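Local coordinates for protein PHOX (Pseudomonas fluorescens, PDB 4A9V) that hydrolyses phosphate monoesters as an alkaline phosphatase, through a beta-propeller that carries a complex iron-calcium cofactor, at residues A[386-391]-A[477-482]; A[400-405]-A[426-431]. One frame throughout, in Å; residues are numbered along the deposited sequence.

Contact 1: A[386-391]-A[477-482]; sequences PEWIVV and SPDGLG. With CA (calcium ion), chain R; CA (calcium ion), chain Q; FEO (mu-oxo-diiron), chain S.
Glu387 and Asp479 meet carboxylate to carboxylate, their planes turned 41° apart, with Glu387 OE1 2.9 Å from Asp479 CG. Shared metal ions probably make so close an approach of two acids tolerable. Both oxygens of Glu387 chelate one calcium, which Asp479 OD2 also binds at 2.3 Å; both oxygens of Asp479 chelate the second calcium, which Glu387 OE2 reaches as well. Glu387 OE2 further binds FE2 of the mu-oxo-diiron group at 2.2 Å, so this one oxygen bridges three metals. Asp479 holds CG anti to the backbone N (chi1 179°), which carries its carboxylate to the metals. The segments are the outermost strands of two antiparallel sheets, running parallel with 13° between their axes, 5.4 Å apart, consistent with a beta-propeller, where the innermost strands of adjacent blades face the central axis, here the site of the metals. Their backbones share a weak bond, Trp388 N to Asp479 O (3.4 Å). Gly480 and Asp479 form a classic beta bulge opposite strand 489-493, and Gly480 CA sits over one face of the five-membered ring of Trp388, 3.4 Å from its centroid, a CH-pi contact. At the ring edge, Trp388 NE1 donates to a calcium-bound water at 2.9 Å, placing the indole in the second shell of that calcium. Farther along, Val390 CG1 packs on Leu481 CB at 3.8 Å, the two side chains crossing at a slant.

Contact 2: A[400-405]-A[426-431]; sequences CTLTNN and YGQILR
An antiparallel pair of neighbouring strands in a propeller sheet brings 400-402 against 428-431. Cys400 with Leu430 and Leu402 with Gln428 are hydrogen-bonded pairs; Thr401 with Ile429, between them, is a non-hydrogen-bonded pair with CA atoms 4.5 Å apart. Each hydrogen-bonded pair closes a ring of two bonds: Cys400 N to Leu430 O is 2.8 Å, and Leu402 N to Gln428 O is 2.9 Å at an N-H...O angle of 166°. The side chains of Cys400, Leu402, Gln428 and Leu430 share one face. There Gln428 puts CG between its backbone N and carbonyl carbon (chi1 62°) and bends again at chi2 (-95°), which folds the amide back across Leu402, with Gln428 NE2 3.6 Å from Leu402 CD1. Leu402 CD1 also packs on Leu430 CB at 4.0 Å. The amide oxygen, Gln428 OE1, is held by Asn424 ND2, and NE2, also hydrogen-bonded elsewhere, lies against Leu402. Replacing Gln428 with an alanine would probably leave Asn424 ND2 without this acceptor and open a gap beside Leu402. On the other face, Thr401 CG2 and Ile429 CG1 lie side by side, 4.1 Å apart, while Thr401 OG1 bonds to Asp479 O. Beyond the paired strands, Gly427 CA approaches Thr403 O at 3.1 Å in a CA-H...O contact; a side chain at this glycine would clash with the carbonyls of Leu402 and Thr403. In this chain a 20-residue connection without helix or strand links the segments, and Thr403 lies beside the metal site. The antiparallel pairing of neighbouring strands fits the blade architecture of a beta-propeller.

Following the chain from the N terminus, strand 386-391 is the first of the four segments; the chain then turns back into 398-402, its antiparallel neighbour in the same sheet. Contact 2 closes the next loop, 20 intervening residues without helix or strand, when 426-431 returns to pair with 400-405. Contact 1 closes last, when 477-482 reaches 386-391 after 85 residues; contact 2 therefore falls wholly within that longer excursion, and the two do not cross. Contact 2 works within one sheet, whereas contact 1 joins that sheet to the one beginning at 478-483. Their centres are 8 Å apart, and a probable hydrogen bond from Thr403 OG1 to Pro478 O (2.8 Å) helps connect them.

Contact 1: A[386-391]-A[477-482]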
ATOM      1  N   PRO A 386       4.959  -5.039   8.451  1.00  6.98           N
ATOM      2  CA  PRO A 386       3.932  -5.545   7.550  1.00  6.93           C
ATOM      3  C   PRO A 386       3.624  -4.561   6.438  1.00  6.66           C
ATOM      4  O   PRO A 386       3.330  -3.393   6.705  1.00  8.24           O
ATOM      5  CB  PRO A 386       2.712  -5.725   8.463  1.00  8.93           C
ATOM      6  CG  PRO A 386       3.235  -5.699   9.855  1.00  9.81           C
ATOM      7  CD  PRO A 386       4.459  -4.847   9.821  1.00  7.29           C
ATOM      8  N   GLU A 387       3.703  -5.032   5.200  1.00  6.34           N
ATOM      9  CA  GLU A 387       3.231  -4.244   4.073  1.00  5.99           C
ATOM     10  C   GLU A 387       2.029  -4.952   3.446  1.00  6.28           C
ATOM     11  O   GLU A 387       1.014  -5.098   4.122  1.00  7.17           O
ATOM     12  CB  GLU A 387       4.375  -3.851   3.133  1.00  6.23           C
ATOM     13  CG  GLU A 387       5.297  -2.832   3.804  1.00  6.55           C
ATOM     14  CD  GLU A 387       6.202  -2.081   2.839  1.00  7.12           C
ATOM     15  OE1 GLU A 387       7.235  -2.659   2.446  1.00  7.85           O
ATOM     16  OE2 GLU A 387       5.915  -0.902   2.497  1.00  7.22           O
ATOM     17  N   TRP A 388       2.077  -5.349   2.181  1.00  5.80           N
ATOM     18  CA  TRP A 388       0.850  -5.815   1.535  1.00  5.89           C
ATOM     19  C   TRP A 388       0.420  -7.187   2.006  1.00  6.07           C
ATOM     20  O   TRP A 388       1.240  -8.077   2.246  1.00  6.61           O
ATOM     21  CB  TRP A 388       1.012  -5.870   0.024  1.00  6.05           C
ATOM     22  CG  TRP A 388       1.126  -4.532  -0.641  1.00  6.02           C
ATOM     23  CD1 TRP A 388       1.969  -3.480  -0.312  1.00  6.04           C
ATOM     24  CD2 TRP A 388       0.570  -4.185  -1.939  1.00  6.07           C
ATOM     25  NE1 TRP A 388       1.941  -2.519  -1.287  1.00  6.14           N
ATOM     26  CE2 TRP A 388       1.158  -2.911  -2.313  1.00  5.95           C
ATOM     27  CE3 TRP A 388      -0.253  -4.838  -2.847  1.00  6.29           C
ATOM     28  CZ2 TRP A 388       0.885  -2.307  -3.529  1.00  6.88           C
ATOM     29  CZ3 TRP A 388      -0.495  -4.229  -4.080  1.00  7.37           C
ATOM     30  CH2 TRP A 388       0.067  -2.999  -4.410  1.00  7.70           C
ATOM     31  N   ILE A 389      -0.898  -7.386   1.998  1.00  5.97           N
ATOM     32  CA  ILE A 389      -1.531  -8.671   2.265  1.00  5.95           C
ATOM     33  C   ILE A 389      -2.392  -9.052   1.066  1.00  6.11           C
ATOM     34  O   ILE A 389      -3.080  -8.196   0.488  1.00  6.52           O
ATOM     35  CB  ILE A 389      -2.392  -8.587   3.545  1.00  6.48           C
ATOM     36  CG1 ILE A 389      -1.507  -8.215   4.739  1.00  6.40           C
ATOM     37  CG2 ILE A 389      -3.107  -9.908   3.797  1.00  7.18           C
ATOM     38  CD1 ILE A 389      -2.266  -7.893   6.011  1.00  7.33           C
ATOM     39  N   VAL A 390      -2.375 -10.337   0.706  1.00  5.83           N
ATOM     40  CA  VAL A 390      -3.272 -10.844  -0.331  1.00  6.59           C
ATOM     41  C   VAL A 390      -3.854 -12.179   0.118  1.00  6.31           C
ATOM     42  O   VAL A 390      -3.272 -12.886   0.943  1.00  7.30           O
ATOM     43  CB  VAL A 390      -2.564 -11.019  -1.703  1.00  7.22           C
ATOM     44  CG1 VAL A 390      -2.181  -9.668  -2.285  1.00  8.18           C
ATOM     45  CG2 VAL A 390      -1.362 -11.948  -1.586  1.00  7.25           C
ATOM     46  N   VAL A 391      -4.985 -12.522  -0.472  1.00  6.68           N
ATOM     47  CA  VAL A 391      -5.703 -13.748  -0.173  1.00  6.85           C
ATOM     48  C   VAL A 391      -5.768 -14.575  -1.462  1.00  6.84           C
ATOM     49  O   VAL A 391      -6.243 -14.092  -2.490  1.00  7.92           O
ATOM     50  CB  VAL A 391      -7.135 -13.422   0.315  1.00  7.46           C
ATOM     51  CG1 VAL A 391      -7.904 -14.703   0.587  1.00  9.26           C
ATOM     52  CG2 VAL A 391      -7.093 -12.547   1.564  1.00  8.84           C
ATOM     53  N   SER A 477      13.544  -6.947   0.504  1.00  7.38           N
ATOM     54  CA  SER A 477      12.463  -6.049   0.886  1.00  6.86           C
ATOM     55  C   SER A 477      11.230  -6.227  -0.004  1.00  7.09           C
ATOM     56  O   SER A 477      10.726  -5.270  -0.596  1.00  7.12           O
ATOM     57  CB  SER A 477      12.940  -4.599   0.858  1.00  7.26           C
ATOM     58  OG  SER A 477      14.075  -4.418   1.690  1.00  8.54           O
ATOM     59  N   PRO A 478      10.671  -7.442  -0.028  1.00  6.53           N
ATOM     60  CA  PRO A 478       9.370  -7.601  -0.667  1.00  7.10           C
ATOM     61  C   PRO A 478       8.341  -6.692   0.008  1.00  6.88           C
ATOM     62  O   PRO A 478       8.404  -6.455   1.214  1.00  6.81           O
ATOM     63  CB  PRO A 478       9.046  -9.077  -0.429  1.00  8.05           C
ATOM     64  CG  PRO A 478       9.741  -9.393   0.858  1.00  8.16           C
ATOM     65  CD  PRO A 478      11.019  -8.596   0.821  1.00  7.20           C
ATOM     66  N   ASP A 479       7.409  -6.175  -0.781  1.00  6.23           N
ATOM     67  CA  ASP A 479       6.536  -5.101  -0.332  1.00  6.57           C
ATOM     68  C   ASP A 479       5.148  -5.361  -0.922  1.00  6.22           C
ATOM     69  O   ASP A 479       4.304  -5.988  -0.267  1.00  6.89           O
ATOM     70  CB  ASP A 479       7.161  -3.742  -0.737  1.00  6.95           C
ATOM     71  CG  ASP A 479       6.333  -2.527  -0.341  1.00  6.92           C
ATOM     72  OD1 ASP A 479       5.092  -2.618  -0.245  1.00  7.59           O
ATOM     73  OD2 ASP A 479       6.933  -1.427  -0.269  1.00  7.29           O
ATOM     74  N   GLY A 480       4.965  -5.069  -2.204  1.00  6.04           N
ATOM     75  CA  GLY A 480       3.706  -5.376  -2.854  1.00  6.20           C
ATOM     76  C   GLY A 480       3.529  -6.856  -3.137  1.00  5.86           C
ATOM     77  O   GLY A 480       4.494  -7.596  -3.348  1.00  6.33           O
ATOM     78  N   LEU A 481       2.265  -7.263  -3.224  1.00  5.95           N
ATOM     79  CA  LEU A 481       1.880  -8.623  -3.599  1.00  6.28           C
ATOM     80  C   LEU A 481       0.621  -8.555  -4.446  1.00  6.16           C
ATOM     81  O   LEU A 481      -0.227  -7.682  -4.232  1.00  6.81           O
ATOM     82  CB  LEU A 481       1.574  -9.466  -2.361  1.00  7.16           C
ATOM     83  CG  LEU A 481       2.703  -9.794  -1.390  1.00  6.62           C
ATOM     84  CD1 LEU A 481       2.124 -10.539  -0.197  1.00  7.35           C
ATOM     85  CD2 LEU A 481       3.794 -10.608  -2.062  1.00  7.40           C
ATOM     86  N   GLY A 482       0.438  -9.536  -5.321  1.00  6.21           N
ATOM     87  CA  GLY A 482      -0.835  -9.702  -6.004  1.00  6.47           C
ATOM     88  C   GLY A 482      -0.992 -11.131  -6.456  1.00  6.88           C
ATOM     89  O   GLY A 482      -0.044 -11.729  -6.934  1.00  9.60           O
TER
HETATM   90 CA    CA R1592       8.199  -0.552   1.425  0.93  7.82          CA
HETATM   91 CA    CA Q1591       4.840  -0.131   0.017  1.00  7.90          CA
HETATM   92 FE1  FEO S1594       3.802   3.143   1.283  1.00  7.69          FE
HETATM   93 FE2  FEO S1594       4.761   0.642   3.494  1.00  7.08          FE
HETATM   94  O   FEO S1594       4.819   1.557   1.795  1.00  7.92           O
HETATM   95  O   HOH W   1       2.726   0.231  -1.294  1.00  8.22           O
HETATM   96  O   HOH W   2       4.422   2.577  -0.707  1.00  8.23           O
HETATM   97  O   HOH W   3       5.436  -0.225  -2.399  1.00  9.43           O
HETATM   98  O   HOH W   4       7.045   1.298   0.041  1.00 10.54           O
HETATM   99  O   HOH W   5       8.221   1.638   2.394  0.50 47.64           O

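Contact 2: A[400-405]-A[426-431]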
ATOM      1  N   CYS A 400       1.497 -12.088   3.585  1.00  6.41           N
ATOM      2  CA  CYS A 400       1.819 -10.749   4.051  1.00  6.38           C
ATOM      3  C   CYS A 400       3.327 -10.560   3.956  1.00  6.22           C
ATOM      4  O   CYS A 400       4.095 -11.357   4.502  1.00  7.07           O
ATOM      5  CB  CYS A 400       1.392 -10.607   5.518  1.00  7.80           C
ATOM      6  SG  CYS A 400       1.690  -8.983   6.251  1.00  8.78           S
ATOM      7  N   THR A 401       3.761  -9.487   3.306  1.00  6.04           N
ATOM      8  CA  THR A 401       5.177  -9.164   3.330  1.00  6.16           C
ATOM      9  C   THR A 401       5.553  -8.522   4.663  1.00  6.61           C
ATOM     10  O   THR A 401       4.784  -7.748   5.248  1.00  7.12           O
ATOM     11  CB  THR A 401       5.567  -8.245   2.166  1.00  6.50           C
ATOM     12  OG1 THR A 401       4.720  -7.097   2.175  1.00  7.03           O
ATOM     13  CG2 THR A 401       5.453  -8.968   0.838  1.00  6.85           C
ATOM     14  N   LEU A 402       6.723  -8.902   5.152  1.00  6.05           N
ATOM     15  CA  LEU A 402       7.348  -8.287   6.310  1.00  5.89           C
ATOM     16  C   LEU A 402       8.680  -7.762   5.794  1.00  6.52           C
ATOM     17  O   LEU A 402       9.611  -8.540   5.536  1.00  7.15           O
ATOM     18  CB  LEU A 402       7.543  -9.341   7.407  1.00  6.69           C
ATOM     19  CG  LEU A 402       6.270 -10.019   7.936  1.00  7.19           C
ATOM     20  CD1 LEU A 402       6.626 -11.131   8.913  1.00  7.41           C
ATOM     21  CD2 LEU A 402       5.382  -8.981   8.610  1.00  9.19           C
ATOM     22  N   THR A 403       8.692  -6.490   5.411  1.00  6.48           N
ATOM     23  CA  THR A 403       9.621  -6.064   4.384  1.00  6.08           C
ATOM     24  C   THR A 403      11.078  -6.071   4.871  1.00  6.82           C
ATOM     25  O   THR A 403      11.985  -6.404   4.113  1.00  7.25           O
ATOM     26  CB  THR A 403       9.197  -4.715   3.762  1.00  6.78           C
ATOM     27  OG1 THR A 403       9.901  -4.537   2.531  1.00  7.09           O
ATOM     28  CG2 THR A 403       9.470  -3.530   4.667  1.00  7.21           C
ATOM     29  N   ASN A 404      11.278  -5.695   6.133  1.00  6.85           N
ATOM     30  CA  ASN A 404      12.573  -5.739   6.818  1.00  7.83           C
ATOM     31  C   ASN A 404      12.373  -5.160   8.223  1.00  8.00           C
ATOM     32  O   ASN A 404      11.275  -4.696   8.560  1.00  8.26           O
ATOM     33  CB  ASN A 404      13.658  -4.974   6.041  1.00  7.85           C
ATOM     34  CG  ASN A 404      13.236  -3.571   5.654  1.00  8.80           C
ATOM     35  OD1 ASN A 404      12.917  -2.740   6.508  1.00  9.16           O
ATOM     36  ND2 ASN A 404      13.285  -3.281   4.353  1.00  9.45           N
ATOM     37  N   ASN A 405      13.393  -5.255   9.069  1.00  8.02           N
ATOM     38  CA  ASN A 405      13.366  -4.603  10.373  1.00  7.47           C
ATOM     39  C   ASN A 405      14.751  -4.603  10.980  1.00  8.22           C
ATOM     40  O   ASN A 405      15.154  -5.542  11.670  1.00  8.54           O
ATOM     41  CB  ASN A 405      12.388  -5.298  11.316  1.00  7.95           C
ATOM     42  CG  ASN A 405      12.280  -4.601  12.653  1.00  7.95           C
ATOM     43  OD1 ASN A 405      12.900  -3.563  12.875  1.00  8.62           O
ATOM     44  ND2 ASN A 405      11.408  -5.109  13.514  1.00  8.88           N
ATOM     45  N   TYR A 426      16.608  -7.939   4.939  1.00  7.49           N
ATOM     46  CA  TYR A 426      16.095  -8.572   3.720  1.00  7.50           C
ATOM     47  C   TYR A 426      14.585  -8.783   3.680  1.00  6.85           C
ATOM     48  O   TYR A 426      13.999  -8.769   2.603  1.00  7.31           O
ATOM     49  CB  TYR A 426      16.778  -9.912   3.467  1.00  8.69           C
ATOM     50  CG  TYR A 426      18.270  -9.815   3.246  1.00  8.81           C
ATOM     51  CD1 TYR A 426      18.785  -9.233   2.097  1.00  9.53           C
ATOM     52  CD2 TYR A 426      19.165 -10.371   4.155  1.00  9.69           C
ATOM     53  CE1 TYR A 426      20.153  -9.180   1.876  1.00  9.42           C
ATOM     54  CE2 TYR A 426      20.531 -10.339   3.931  1.00  9.89           C
ATOM     55  CZ  TYR A 426      21.017  -9.771   2.781  1.00  9.74           C
ATOM     56  OH  TYR A 426      22.385  -9.740   2.593  1.00 10.53           O
ATOM     57  N   GLY A 427      13.985  -9.105   4.824  1.00  6.96           N
ATOM     58  CA  GLY A 427      12.552  -9.378   4.880  1.00  7.11           C
ATOM     59  C   GLY A 427      12.161 -10.823   4.629  1.00  6.57           C
ATOM     60  O   GLY A 427      13.000 -11.712   4.436  1.00  6.92           O
ATOM     61  N   GLN A 428      10.855 -11.050   4.655  1.00  6.55           N
ATOM     62  CA  GLN A 428      10.296 -12.384   4.560  1.00  6.70           C
ATOM     63  C   GLN A 428       8.812 -12.255   4.204  1.00  6.34           C
ATOM     64  O   GLN A 428       8.244 -11.158   4.277  1.00  7.80           O
ATOM     65  CB  GLN A 428      10.498 -13.172   5.875  1.00  7.15           C
ATOM     66  CG  GLN A 428       9.809 -12.583   7.106  1.00  7.08           C
ATOM     67  CD  GLN A 428      10.720 -11.697   7.946  1.00  6.76           C
ATOM     68  OE1 GLN A 428      11.782 -11.269   7.500  1.00  7.70           O
ATOM     69  NE2 GLN A 428      10.262 -11.351   9.142  1.00  7.61           N
ATOM     70  N   ILE A 429       8.237 -13.345   3.702  1.00  6.41           N
ATOM     71  CA  ILE A 429       6.806 -13.389   3.406  1.00  6.72           C
ATOM     72  C   ILE A 429       6.144 -14.415   4.314  1.00  6.18           C
ATOM     73  O   ILE A 429       6.514 -15.603   4.334  1.00  6.87           O
ATOM     74  CB  ILE A 429       6.503 -13.704   1.929  1.00  7.09           C
ATOM     75  CG1 ILE A 429       7.202 -12.682   1.029  1.00  7.69           C
ATOM     76  CG2 ILE A 429       4.996 -13.705   1.708  1.00  8.61           C
ATOM     77  CD1 ILE A 429       6.996 -12.916  -0.455  1.00 10.15           C
ATOM     78  N   LEU A 430       5.184 -13.926   5.087  1.00  6.36           N
ATOM     79  CA  LEU A 430       4.416 -14.690   6.045  1.00  7.00           C
ATOM     80  C   LEU A 430       3.117 -15.180   5.405  1.00  6.15           C
ATOM     81  O   LEU A 430       2.480 -14.443   4.656  1.00  8.96           O
ATOM     82  CB  LEU A 430       4.107 -13.765   7.222  1.00  7.35           C
ATOM     83  CG  LEU A 430       3.094 -14.203   8.269  1.00  8.12           C
ATOM     84  CD1 LEU A 430       3.571 -15.426   9.032  1.00  8.65           C
ATOM     85  CD2 LEU A 430       2.834 -13.047   9.215  1.00 10.06           C
ATOM     86  N   ARG A 431       2.760 -16.437   5.656  1.00  6.81           N
ATOM     87  CA  ARG A 431       1.505 -17.013   5.196  1.00  6.98           C
ATOM     88  C   ARG A 431       0.712 -17.495   6.395  1.00  6.93           C
ATOM     89  O   ARG A 431       1.286 -18.051   7.332  1.00  7.79           O
ATOM     90  CB  ARG A 431       1.790 -18.181   4.241  1.00  7.59           C
ATOM     91  CG  ARG A 431       0.580 -19.029   3.900  1.00  7.83           C
ATOM     92  CD  ARG A 431       0.825 -19.929   2.701  1.00  8.36           C
ATOM     93  NE  ARG A 431       1.960 -20.820   2.907  1.00  7.95           N
ATOM     94  CZ  ARG A 431       2.542 -21.524   1.940  1.00  8.07           C
ATOM     95  NH1 ARG A 431       2.065 -21.485   0.704  1.00  9.20           N
ATOM     96  NH2 ARG A 431       3.617 -22.248   2.212  1.00  9.89           N
TER